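4-hydroxybutyrate coenzyme A transferase (Shewanella oneidensis, PDB 2OAS) binds coenzyme A and probably transfers it between carboxylic acids such as acetate and 4-hydroxybutyrate. Local coordinates at residues A[83-87]-A[88-92]; A[212-215]-A[216-220]. All coordinates share one frame; numbering follows the deposited sequence.

Interaction 1 (83-92) and interaction 2 (212-220) come in series along the chain, the first closing before the second opens. Their centres lie about 31 Å apart and their nearest atoms about 20 Å, so they do not touch. Each belongs to a beta-alpha-beta unit of a different sheet: 83-92 turns from helix 82-86 into strand 91-92, the outermost strand within this chain at one side of the eight-stranded parallel sheet, whereas 212-220 starts helix 213-220, which links strands 206-208 and 229-230 of the six-stranded mixed sheet. Bound coenzyme A is about 8 Å from the Tyr92 side chain and about 6 Å from that of Ile214, consistent with both contacts lying near, but not in, its site.

Interaction 1. Residues A[83-87]-A[88-92]; sequences PLLQS and GDADY
Leu84 O is gripped by two consecutive amides from beyond the helix end. Asp89 N reaches it at 2.7 Å, tilted only 18° from the carbonyl plane, while Ala90 N lies 3.2 Å from the same Leu84 O and comes from well above that plane. Leu85 O accepts from Gly88 N at 2.9 Å, again from above its plane. With the positive phi of Gly88 (66°), the bonds Asp89 N to Leu84 O and Gly88 N to Leu85 O make a Schellman motif, to which Ala90 N adds a further donor.

The side chains of Ser87 and Asp89 meet across the turn. Ser87 OG sits between its own backbone N and carbonyl carbon (chi1 59°), which puts it within hydrogen-bonding distance of both Asp89 OD2, at 2.5 Å, and Pro83 O, at 2.6 Å. The carboxylate of Asp91 forms a salt bridge with Arg71, whose guanidinium group also bonds Gly88 O.

An apolar contact lies beside this polar network. Ala90 CB touches Leu85 CD2 at 3.6 Å and Leu84 CB at 3.8 Å, and the same Leu85 methyl reaches Tyr92 CB at 3.8 Å. The chemistry thus implies a well-defined exit from helix 82-86: glycine's backbone reverses the chain, amides beyond the helix satisfy Leu84 O and Leu85 O, and Leu84 and Leu85 pack on the chain leading into strand 91-92.

Interaction 2. Residues A[212-215]-A[216-220]; sequences GAIP and DAVLS
Gly212 and Asp216 form the first of four backbone hydrogen bonds that run one turn along the helix. Asp216 N to Gly212 O is the longest at 3.2 Å, with an N-H...O angle of 162°. The next three are equal in length: Ala217 N to Ala213 O, Val218 N to Ile214 O and Leu219 N to Pro215 O each measure 2.9 Å. They therefore give the i to i+4 pattern of an alpha-helix from its very start. Gly212 is the N-cap, with an extended backbone of positive phi (139°) that is open in practice to glycine. Pro215, in the first turn, contributes no amide hydrogen but accepts through its carbonyl.

Among polar side chains, Asp216 folds back toward the N-terminus. Its CG lies beside the backbone N and anti to the carbonyl carbon (chi1 -68°), bringing OD2 within 2.7 Å of Gly212 O. So close an approach of two oxygens might raise the pKa of the carboxylate.

Apolar contact between the segments is slight. Val218 CG2, also beside its backbone N, lies against Ile214 O at 3.1 Å; the nearest methyl pair, Val218 CG2 to Ile214 CG2, is a loose 4.3 Å. Leu219 CG rests against Pro215 O at 3.3 Å. Ile214 and Val218 face helix 188-200, where Ile214 meets Ile193 and Val218 meets Val197, whereas Leu219 packs on Ile239 and Leu242 of helix 237-244.

The arrangement is that of a glycine-capped helix N-terminus in a beta-alpha-beta unit, entered from strand 206-208 and leading on to strand 229-230, with the Ile214 side chain about 6 Å from that of Arg362, a coenzyme A-binding residue.

Interaction 1. Residues A[83-87]-A[88-92]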
loop_
_atom_site.group_PDB
_atom_site.type_symbol
_atom_site.label_atom_id
_atom_site.label_comp_id
_atom_site.label_asym_id
_atom_site.label_seq_id
_atom_site.Cartn_x
_atom_site.Cartn_y
_atom_site.Cartn_z
ATOM N N PRO A 83 17.303 7.048 -20.039
ATOM C CA PRO A 83 18.187 8.186 -20.289
ATOM C C PRO A 83 17.412 9.486 -20.452
ATOM O O PRO A 83 17.895 10.560 -20.086
ATOM C CB PRO A 83 18.917 7.778 -21.561
ATOM C CG PRO A 83 17.878 6.953 -22.274
ATOM C CD PRO A 83 17.350 6.093 -21.158
ATOM N N LEU A 84 16.211 9.384 -21.009
ATOM C CA LEU A 84 15.382 10.558 -21.210
ATOM C C LEU A 84 14.765 11.027 -19.890
ATOM O O LEU A 84 14.657 12.224 -19.638
ATOM C CB LEU A 84 14.278 10.274 -22.239
ATOM C CG LEU A 84 14.553 10.633 -23.712
ATOM C CD1 LEU A 84 15.860 10.017 -24.181
ATOM C CD2 LEU A 84 13.385 10.152 -24.573
ATOM N N LEU A 85 14.366 10.088 -19.041
ATOM C CA LEU A 85 13.780 10.456 -17.763
ATOM C C LEU A 85 14.844 11.128 -16.891
ATOM O O LEU A 85 14.615 12.195 -16.310
ATOM C CB LEU A 85 13.208 9.219 -17.060
ATOM C CG LEU A 85 11.946 8.648 -17.709
ATOM C CD1 LEU A 85 11.649 7.255 -17.184
ATOM C CD2 LEU A 85 10.792 9.590 -17.448
ATOM N N GLN A 86 16.012 10.496 -16.817
ATOM C CA GLN A 86 17.125 11.002 -16.023
ATOM C C GLN A 86 17.602 12.348 -16.555
ATOM O O GLN A 86 18.087 13.184 -15.800
ATOM C CB GLN A 86 18.285 9.985 -16.020
ATOM C CG GLN A 86 17.896 8.616 -15.409
ATOM C CD GLN A 86 19.040 7.602 -15.375
ATOM O OE1 GLN A 86 19.738 7.395 -16.371
ATOM N NE2 GLN A 86 19.224 6.960 -14.227
ATOM N N SER A 87 17.448 12.565 -17.854
ATOM C CA SER A 87 17.870 13.823 -18.459
ATOM C C SER A 87 16.737 14.845 -18.460
ATOM O O SER A 87 16.868 15.927 -19.032
ATOM C CB SER A 87 18.347 13.583 -19.895
ATOM O OG SER A 87 17.314 13.013 -20.681
ATOM N N GLY A 88 15.625 14.484 -17.828
ATOM C CA GLY A 88 14.475 15.372 -17.756
ATOM C C GLY A 88 13.797 15.662 -19.084
ATOM O O GLY A 88 13.140 16.692 -19.221
ATOM N N ASP A 89 13.946 14.772 -20.066
ATOM C CA ASP A 89 13.326 14.971 -21.373
ATOM C C ASP A 89 12.001 14.237 -21.463
ATOM O O ASP A 89 11.207 14.463 -22.381
ATOM C CB ASP A 89 14.230 14.464 -22.492
ATOM C CG ASP A 89 15.538 15.202 -22.557
ATOM O OD1 ASP A 89 15.514 16.447 -22.631
ATOM O OD2 ASP A 89 16.589 14.534 -22.542
ATOM N N ALA A 90 11.773 13.344 -20.509
ATOM C CA ALA A 90 10.540 12.576 -20.465
ATOM C C ALA A 90 9.932 12.738 -19.086
ATOM O O ALA A 90 10.589 13.214 -18.154
ATOM C CB ALA A 90 10.825 11.106 -20.755
ATOM N N ASP A 91 8.672 12.345 -18.964
ATOM C CA ASP A 91 7.959 12.460 -17.707
ATOM C C ASP A 91 7.618 11.105 -17.125
ATOM O O ASP A 91 7.217 10.202 -17.848
ATOM C CB ASP A 91 6.682 13.252 -17.910
ATOM C CG ASP A 91 6.953 14.668 -18.306
ATOM O OD1 ASP A 91 7.844 15.264 -17.675
ATOM O OD2 ASP A 91 6.288 15.187 -19.231
ATOM N N TYR A 92 7.785 10.975 -15.811
ATOM C CA TYR A 92 7.465 9.743 -15.104
ATOM C C TYR A 92 6.289 9.992 -14.174
ATOM O O TYR A 92 6.352 10.866 -13.295
ATOM C CB TYR A 92 8.648 9.261 -14.281
ATOM C CG TYR A 92 8.304 8.165 -13.285
ATOM C CD1 TYR A 92 8.475 8.362 -11.917
ATOM C CD2 TYR A 92 7.846 6.923 -13.714
ATOM C CE1 TYR A 92 8.207 7.344 -11.003
ATOM C CE2 TYR A 92 7.575 5.900 -12.812
ATOM C CZ TYR A 92 7.764 6.117 -11.462
ATOM O OH TYR A 92 7.560 5.087 -10.568
#

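Interaction 2. Residues A[212-215]-A[216-220]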
loop_
_atom_site.group_PDB
_atom_site.type_symbol
_atom_site.label_atom_id
_atom_site.label_comp_id
_atom_site.label_asym_id
_atom_site.label_seq_id
_atom_site.Cartn_x
_atom_site.Cartn_y
_atom_site.Cartn_z
ATOM N N GLY A 212 13.549 -12.930 -15.336
ATOM C CA GLY A 212 14.932 -12.755 -14.947
ATOM C C GLY A 212 15.580 -14.039 -14.484
ATOM O O GLY A 212 14.954 -15.103 -14.434
ATOM N N ALA A 213 16.855 -13.923 -14.127
ATOM C CA ALA A 213 17.651 -15.047 -13.656
ATOM C C ALA A 213 17.130 -15.597 -12.328
ATOM O O ALA A 213 17.043 -16.811 -12.146
ATOM C CB ALA A 213 19.100 -14.607 -13.502
ATOM N N ILE A 214 16.795 -14.700 -11.407
ATOM C CA ILE A 214 16.289 -15.116 -10.104
ATOM C C ILE A 214 15.033 -15.973 -10.256
ATOM O O ILE A 214 14.996 -17.119 -9.812
ATOM C CB ILE A 214 16.000 -13.887 -9.219
ATOM C CG1 ILE A 214 17.313 -13.142 -8.969
ATOM C CG2 ILE A 214 15.338 -14.313 -7.915
ATOM C CD1 ILE A 214 17.168 -11.861 -8.176
ATOM N N PRO A 215 13.995 -15.428 -10.897
ATOM C CA PRO A 215 12.758 -16.192 -11.094
ATOM C C PRO A 215 13.028 -17.558 -11.721
ATOM O O PRO A 215 12.495 -18.562 -11.266
ATOM C CB PRO A 215 11.942 -15.287 -12.013
ATOM C CG PRO A 215 12.364 -13.911 -11.559
ATOM C CD PRO A 215 13.860 -14.055 -11.420
ATOM N N ASP A 216 13.859 -17.598 -12.762
ATOM C CA ASP A 216 14.167 -18.862 -13.423
ATOM C C ASP A 216 14.806 -19.859 -12.472
ATOM O O ASP A 216 14.412 -21.026 -12.424
ATOM C CB ASP A 216 15.110 -18.649 -14.611
ATOM C CG ASP A 216 14.455 -17.897 -15.749
ATOM O OD1 ASP A 216 13.298 -18.219 -16.100
ATOM O OD2 ASP A 216 15.105 -16.991 -16.301
ATOM N N ALA A 217 15.804 -19.394 -11.727
ATOM C CA ALA A 217 16.499 -20.241 -10.771
ATOM C C ALA A 217 15.489 -20.792 -9.780
ATOM O O ALA A 217 15.584 -21.946 -9.365
ATOM C CB ALA A 217 17.573 -19.440 -10.044
ATOM N N VAL A 218 14.518 -19.967 -9.401
ATOM C CA VAL A 218 13.488 -20.390 -8.464
ATOM C C VAL A 218 12.624 -21.475 -9.082
ATOM O O VAL A 218 12.336 -22.496 -8.453
ATOM C CB VAL A 218 12.576 -19.217 -8.065
ATOM C CG1 VAL A 218 11.478 -19.714 -7.132
ATOM C CG2 VAL A 218 13.398 -18.117 -7.392
ATOM N N LEU A 219 12.205 -21.243 -10.320
ATOM C CA LEU A 219 11.365 -22.192 -11.038
ATOM C C LEU A 219 12.076 -23.513 -11.248
ATOM O O LEU A 219 11.458 -24.573 -11.203
ATOM C CB LEU A 219 10.944 -21.598 -12.376
ATOM C CG LEU A 219 9.983 -20.420 -12.207
ATOM C CD1 LEU A 219 9.867 -19.661 -13.505
ATOM C CD2 LEU A 219 8.627 -20.936 -11.759
ATOM N N SER A 220 13.378 -23.458 -11.469
ATOM C CA SER A 220 14.137 -24.678 -11.665
ATOM C C SER A 220 14.199 -25.517 -10.390
ATOM O O SER A 220 14.465 -26.714 -10.451
ATOM C CB SER A 220 15.545 -24.344 -12.152
ATOM O OG SER A 220 16.174 -23.398 -11.309
#